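Local coordinates for protein MgGH51 (Meripilus giganteus, PDB 6ZPV) that probably hydrolyses terminal alpha-L-arabinofuranosyl linkages in arabinose-containing plant polysaccharides, as a fungal glycoside hydrolase of family GH51, at residues I539-A542 with K547-I550; A218-S223 with T507-Q512. All blocks are in the same frame, centred on the assembly; numbering follows the deposited sequence. Where two conformers were deposited one is given.

Contact 1: residues I539-A542 with K547-I550; sequences ITRA and KTFI
Ile-539 and Ile-550 share one first torsion, CG1 standing anti to the carbonyl carbon (chi1 -54° and -56°), and this sets the two side chains alongside each other, pointing the same way, with their CG1 atoms 4.1 Å apart. The other branch of Ile-539, CG2, reaches the CG2 methyl of Thr-548 at 3.9 Å. Cutting Ile-539 back to an alanine removes both branches and is likely to open a gap beside Ile-550 and take away one of the apolar contacts of the Thr-548 methyl. Further along the same face, the extended chain of Arg-541 crosses Thr-548, CG lying 3.5 Å from OG1; the guanidinium runs on to Thr-626 and Gln-522, while the threonine hydroxyl bonds to Gly-546 and Thr-626. On the other face Thr-540 meets Phe-549, its OG1 near the plane of the ring at the edge, 3.7 Å from CD2. The hydroxyl's hydrogen bonds go elsewhere, to Gly-520 N and to a water that donates to Phe-549 O. Their backbones form the hydrogen-bonded pair, Phe-549 N giving to Thr-540 O at 2.8 Å and Thr-540 N to Phe-549 O at 3.1 Å. Toward the turn, Ala-542 N donates to Lys-547 O (2.8 Å, N-H...O angle 169°). Alternating faces mark antiparallel strands, and the four-residue connection makes this pair a beta hairpin in the C-terminal sheet, between strands 522-523 and 618-625.

Contact 2: residues A218-S223 with T507-Q512; sequences AEMGPS and TSFFAQ
Glu-219 OE2 is held by a salt bridge to Lys-513 and also lies at the rim of Phe-509, in the plane of the ring and 3.7 Å from CE2. Lying in that plane, the oxygen faces the weakly positive C-H edge, and the carboxylate is turned 88° against the ring. The other oxygen, OE1, pairs with Lys-505, and two lysines around one carboxylate would be expected to favour its charged form. Met-220 crosses the ring obliquely at its CD1-CE1 side, away from the CE2-CZ side met by Glu-219. Its chain bends at chi3 (-59°), which carries Met-220 CE to within 3.6 Å of Phe-509 CE1, with CD1 equally near. Met-220 SD lies obliquely 5.4 Å from the Phe-509 ring centroid, a Met-aromatic contact, and touches Gln-512 CB at 3.6 Å as methionine and glutamine run side by side. One turn of helix thus presents Phe-509 and Gln-512 to the same methionine. Gln-512 NE2 is hydrogen-bonded to Tyr-430 OH on strand 424-432. Met-220 also packs on Leu-20 of strand 20-21, and Gln-512 on Tyr-479 of strand 474-479 and Met-464 of helix 454-469, placing the contact between the end of helix 211-219, helix 507-517 and the parallel strands.

Overall arrangement
Along the chain the two contacts come in series: contact 2 joins segments 284 residues apart and is closed before contact 1, a hairpin with a four-residue connection, begins. Their centres lie about 18 Å apart and their nearest atoms about 11 Å, without touching. Contact 1 belongs to the antiparallel sheet of the C-terminal domain, its centre about 29 Å from the centre of the chain, against about 13 Å for the centre of contact 2, which lies by eight parallel strands, as in the (beta/alpha)8 barrel of GH51 enzymes. Contact 1 is internal to the beta domain; contact 2 packs helix 507-517, which leads into strands 522-523 and 535-541 of that domain, against the end of helix 211-219.

Contact 1: residues I539-A542 with K547-I550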
ATOM      1  N   ILE A 539       5.616 -21.369  18.311  1.00 11.39           N
ATOM      2  CA  ILE A 539       6.867 -21.054  19.018  1.00 11.29           C
ATOM      3  C   ILE A 539       7.990 -21.085  17.991  1.00 11.44           C
ATOM      4  O   ILE A 539       8.190 -22.086  17.281  1.00 11.93           O
ATOM      5  CB  ILE A 539       7.121 -22.004  20.188  1.00 12.33           C
ATOM      6  CG1 ILE A 539       5.903 -22.014  21.121  1.00 14.02           C
ATOM      7  CG2 ILE A 539       8.381 -21.609  20.881  1.00 13.14           C
ATOM      8  CD1 ILE A 539       5.939 -22.982  22.257  1.00 15.32           C
ATOM      9  N   THR A 540       8.768 -20.012  17.968  1.00 11.35           N
ATOM     10  CA  THR A 540       9.970 -19.906  17.137  1.00 11.46           C
ATOM     11  C   THR A 540      11.144 -19.422  17.951  1.00 11.30           C
ATOM     12  O   THR A 540      10.942 -18.941  19.084  1.00 12.33           O
ATOM     13  CB  THR A 540       9.751 -18.998  15.894  1.00 11.47           C
ATOM     14  OG1 THR A 540       9.473 -17.668  16.347  1.00 12.43           O
ATOM     15  CG2 THR A 540       8.644 -19.529  15.005  1.00 12.96           C
ATOM     16  N   ARG A 541      12.330 -19.549  17.402  1.00 11.83           N
ATOM     17  CA  ARG A 541      13.590 -19.220  18.113  0.70 12.39           C
ATOM     18  C   ARG A 541      14.566 -18.548  17.148  1.00 12.73           C
ATOM     19  O   ARG A 541      14.710 -19.040  16.030  1.00 13.55           O
ATOM     20  CB  ARG A 541      14.136 -20.502  18.758  0.70 13.47           C
ATOM     21  CG  ARG A 541      15.410 -20.331  19.575  0.70 14.72           C
ATOM     22  CD  ARG A 541      15.775 -21.621  20.324  0.70 16.28           C
ATOM     23  NE  ARG A 541      16.992 -21.536  21.113  0.70 16.61           N
ATOM     24  CZ  ARG A 541      18.238 -21.675  20.631  0.70 17.95           C
ATOM     25  NH1 ARG A 541      18.452 -21.931  19.335  0.70 19.12           N
ATOM     26  NH2 ARG A 541      19.288 -21.504  21.438  0.70 18.18           N
ATOM     27  N   ALA A 542      15.238 -17.521  17.620  1.00 14.49           N
ATOM     28  CA  ALA A 542      16.348 -16.906  16.898  1.00 14.65           C
ATOM     29  C   ALA A 542      17.621 -17.716  17.150  1.00 15.60           C
ATOM     30  O   ALA A 542      18.107 -17.800  18.297  1.00 18.02           O
ATOM     31  CB  ALA A 542      16.487 -15.496  17.353  1.00 16.46           C
ATOM     32  N   LYS A 547      16.726 -16.124  21.611  1.00 14.10           N
ATOM     33  CA  LYS A 547      15.434 -15.473  21.896  1.00 13.73           C
ATOM     34  C   LYS A 547      14.335 -16.375  21.322  1.00 14.02           C
ATOM     35  O   LYS A 547      14.381 -16.782  20.147  1.00 14.84           O
ATOM     36  CB  LYS A 547      15.393 -14.074  21.333  1.00 19.08           C
ATOM     37  CG  LYS A 547      15.993 -13.017  22.168  1.00 24.93           C
ATOM     38  CD  LYS A 547      15.586 -11.681  21.599  1.00 35.69           C
ATOM     39  CE  LYS A 547      15.927 -10.606  22.559  1.00 49.24           C
ATOM     40  NZ  LYS A 547      15.603  -9.336  21.882  1.00 59.84           N
ATOM     41  N   THR A 548      13.349 -16.697  22.163  1.00 12.38           N
ATOM     42  CA  THR A 548      12.324 -17.682  21.858  1.00 11.52           C
ATOM     43  C   THR A 548      10.967 -17.005  22.036  1.00 11.80           C
ATOM     44  O   THR A 548      10.666 -16.475  23.145  1.00 13.44           O
ATOM     45  CB  THR A 548      12.497 -18.914  22.770  1.00 12.57           C
ATOM     46  OG1 THR A 548      13.813 -19.432  22.594  1.00 13.07           O
ATOM     47  CG2 THR A 548      11.475 -19.994  22.509  1.00 12.78           C
ATOM     48  N   PHE A 549      10.180 -17.022  20.976  1.00 11.60           N
ATOM     49  CA  PHE A 549       8.931 -16.229  20.852  1.00 11.96           C
ATOM     50  C   PHE A 549       7.748 -17.153  20.884  1.00 11.16           C
ATOM     51  O   PHE A 549       7.573 -17.965  19.959  1.00 12.07           O
ATOM     52  CB  PHE A 549       8.965 -15.447  19.556  1.00 11.53           C
ATOM     53  CG  PHE A 549      10.223 -14.664  19.314  1.00 12.20           C
ATOM     54  CD1 PHE A 549      10.437 -13.460  19.937  1.00 12.39           C
ATOM     55  CD2 PHE A 549      11.179 -15.140  18.438  1.00 13.44           C
ATOM     56  CE1 PHE A 549      11.583 -12.712  19.705  1.00 14.29           C
ATOM     57  CE2 PHE A 549      12.323 -14.429  18.175  1.00 14.79           C
ATOM     58  CZ  PHE A 549      12.529 -13.228  18.839  1.00 14.21           C
ATOM     59  N   ILE A 550       6.970 -17.086  21.951  1.00 11.10           N
ATOM     60  CA  ILE A 550       5.772 -17.898  22.158  1.00 11.36           C
ATOM     61  C   ILE A 550       4.576 -17.035  21.862  1.00 11.10           C
ATOM     62  O   ILE A 550       4.253 -16.111  22.621  1.00 12.07           O
ATOM     63  CB  ILE A 550       5.746 -18.465  23.587  1.00 11.89           C
ATOM     64  CG1 ILE A 550       6.980 -19.268  23.937  1.00 13.00           C
ATOM     65  CG2 ILE A 550       4.464 -19.246  23.798  1.00 12.60           C
ATOM     66  CD1 ILE A 550       7.156 -19.538  25.417  1.00 15.04           C
TER
HETATM   67  O   HOH W   1       6.878 -17.332  17.119  1.00 13.65           O

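Contact 2: residues A218-S223 with T507-Q512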
ATOM      1  N   ALA A 218       6.922   0.586   8.025  1.00 14.05           N
ATOM      2  CA  ALA A 218       8.203   0.055   8.487  1.00 15.97           C
ATOM      3  C   ALA A 218       8.126  -0.456   9.927  1.00 16.45           C
ATOM      4  O   ALA A 218       8.760  -1.492  10.246  1.00 16.10           O
ATOM      5  CB  ALA A 218       9.279   1.097   8.314  1.00 18.27           C
ATOM      6  N   GLU A 219       7.294   0.136  10.765  1.00 16.42           N
ATOM      7  CA  GLU A 219       7.101  -0.267  12.192  1.00 17.32           C
ATOM      8  C   GLU A 219       6.680  -1.690  12.358  1.00 17.73           C
ATOM      9  O   GLU A 219       6.997  -2.339  13.359  1.00 17.08           O
ATOM     10  CB  GLU A 219       6.021   0.676  12.847  1.00 22.83           C
ATOM     11  CG  GLU A 219       5.596   0.401  14.236  1.00 22.95           C
ATOM     12  CD  GLU A 219       4.541   1.353  14.701  1.00 22.63           C
ATOM     13  OE1 GLU A 219       4.474   2.499  14.174  1.00 25.95           O
ATOM     14  OE2 GLU A 219       3.842   0.874  15.655  1.00 26.05           O
ATOM     15  N   MET A 220       5.955  -2.168  11.356  0.65 17.91           N
ATOM     16  CA  MET A 220       5.345  -3.493  11.388  0.65 18.35           C
ATOM     17  C   MET A 220       6.413  -4.578  11.257  0.65 17.13           C
ATOM     18  O   MET A 220       6.117  -5.690  11.593  0.65 21.31           O
ATOM     19  CB  MET A 220       4.240  -3.589  10.336  0.65 21.23           C
ATOM     20  CG  MET A 220       3.120  -4.558  10.691  0.65 21.73           C
ATOM     21  SD  MET A 220       2.280  -5.175   9.205  0.58 21.82           S
ATOM     22  CE  MET A 220       1.833  -3.510   8.745  0.65 26.34           C
ATOM     23  N   GLY A 221       7.630  -4.270  10.816  1.00 15.74           N
ATOM     24  CA  GLY A 221       8.677  -5.229  10.466  1.00 18.04           C
ATOM     25  C   GLY A 221       8.380  -6.143   9.306  1.00 13.87           C
ATOM     26  O   GLY A 221       8.784  -7.307   9.311  1.00 15.86           O
ATOM     27  N   PRO A 222       7.835  -5.619   8.199  1.00 12.27           N
ATOM     28  CA  PRO A 222       7.566  -6.474   7.039  1.00 11.80           C
ATOM     29  C   PRO A 222       8.852  -6.884   6.334  1.00 11.65           C
ATOM     30  O   PRO A 222       9.811  -6.109   6.258  1.00 12.96           O
ATOM     31  CB  PRO A 222       6.739  -5.603   6.129  1.00 12.77           C
ATOM     32  CG  PRO A 222       7.226  -4.208   6.443  1.00 13.08           C
ATOM     33  CD  PRO A 222       7.500  -4.208   7.949  1.00 13.38           C
ATOM     34  N   SER A 223       8.795  -8.027   5.680  1.00 11.41           N
ATOM     35  CA  SER A 223       9.938  -8.551   4.914  1.00 11.19           C
ATOM     36  C   SER A 223       9.735  -8.394   3.404  1.00 11.01           C
ATOM     37  O   SER A 223      10.727  -8.450   2.659  1.00 12.17           O
ATOM     38  CB  SER A 223      10.190 -10.014   5.184  1.00 12.82           C
ATOM     39  OG  SER A 223       9.085 -10.804   4.777  1.00 16.04           O
ATOM     40  N   THR A 507      -6.430  -2.898  15.298  1.00 11.30           N
ATOM     41  CA  THR A 507      -6.176  -4.143  16.049  1.00 11.13           C
ATOM     42  C   THR A 507      -5.395  -5.180  15.210  1.00 10.78           C
ATOM     43  O   THR A 507      -4.425  -5.759  15.686  1.00 11.54           O
ATOM     44  CB  THR A 507      -7.514  -4.731  16.530  1.00 11.32           C
ATOM     45  OG1 THR A 507      -8.336  -4.910  15.366  1.00 11.82           O
ATOM     46  CG2 THR A 507      -8.234  -3.842  17.544  1.00 12.23           C
ATOM     47  N   SER A 508      -5.826  -5.331  13.956  1.00 10.85           N
ATOM     48  CA  SER A 508      -5.153  -6.259  13.060  1.00 10.46           C
ATOM     49  C   SER A 508      -3.713  -5.837  12.754  1.00 10.84           C
ATOM     50  O   SER A 508      -2.868  -6.717  12.615  1.00 10.94           O
ATOM     51  CB  SER A 508      -5.982  -6.446  11.771  1.00 11.11           C
ATOM     52  OG  SER A 508      -7.180  -7.133  12.069  1.00 12.00           O
ATOM     53  N   PHE A 509      -3.460  -4.522  12.665  1.00 10.59           N
ATOM     54  CA  PHE A 509      -2.082  -4.040  12.511  1.00 10.67           C
ATOM     55  C   PHE A 509      -1.238  -4.530  13.669  1.00 10.72           C
ATOM     56  O   PHE A 509      -0.114  -5.021  13.469  1.00 11.20           O
ATOM     57  CB  PHE A 509      -2.066  -2.511  12.460  1.00 11.52           C
ATOM     58  CG  PHE A 509      -0.667  -1.935  12.547  1.00 12.09           C
ATOM     59  CD1 PHE A 509       0.084  -1.741  11.414  1.00 13.47           C
ATOM     60  CD2 PHE A 509      -0.104  -1.604  13.781  1.00 14.02           C
ATOM     61  CE1 PHE A 509       1.356  -1.189  11.517  1.00 15.70           C
ATOM     62  CE2 PHE A 509       1.165  -1.039  13.879  1.00 16.02           C
ATOM     63  CZ  PHE A 509       1.881  -0.857  12.720  1.00 17.79           C
ATOM     64  N   PHE A 510      -1.741  -4.392  14.904  1.00 10.98           N
ATOM     65  CA  PHE A 510      -0.945  -4.836  16.052  1.00 11.11           C
ATOM     66  C   PHE A 510      -0.744  -6.346  16.035  1.00 10.77           C
ATOM     67  O   PHE A 510       0.335  -6.773  16.421  1.00 11.94           O
ATOM     68  CB  PHE A 510      -1.557  -4.330  17.364  1.00 11.94           C
ATOM     69  CG  PHE A 510      -1.404  -2.840  17.552  1.00 11.93           C
ATOM     70  CD1 PHE A 510      -0.144  -2.267  17.611  1.00 13.71           C
ATOM     71  CD2 PHE A 510      -2.509  -2.010  17.688  1.00 13.86           C
ATOM     72  CE1 PHE A 510      -0.019  -0.907  17.813  1.00 14.51           C
ATOM     73  CE2 PHE A 510      -2.388  -0.669  17.895  1.00 15.01           C
ATOM     74  CZ  PHE A 510      -1.141  -0.125  17.924  1.00 15.24           C
ATOM     75  N   ALA A 511      -1.712  -7.129  15.610  1.00 11.16           N
ATOM     76  CA  ALA A 511      -1.471  -8.579  15.477  1.00 11.73           C
ATOM     77  C   ALA A 511      -0.381  -8.849  14.443  1.00 11.28           C
ATOM     78  O   ALA A 511       0.509  -9.681  14.673  1.00 11.53           O
ATOM     79  CB  ALA A 511      -2.756  -9.321  15.149  1.00 12.85           C
ATOM     80  N   GLN A 512      -0.447  -8.182  13.307  1.00 11.24           N
ATOM     81  CA  GLN A 512       0.585  -8.353  12.277  1.00 11.07           C
ATOM     82  C   GLN A 512       1.955  -7.975  12.831  1.00 10.94           C
ATOM     83  O   GLN A 512       2.937  -8.719  12.592  1.00 11.77           O
ATOM     84  CB  GLN A 512       0.283  -7.527  11.018  1.00 11.31           C
ATOM     85  CG  GLN A 512      -0.957  -7.929  10.227  1.00 10.42           C
ATOM     86  CD  GLN A 512      -0.782  -9.246   9.555  1.00 10.60           C
ATOM     87  OE1 GLN A 512       0.237  -9.463   8.848  1.00 11.32           O
ATOM     88  NE2 GLN A 512      -1.778 -10.128   9.726  1.00 11.02           N
TER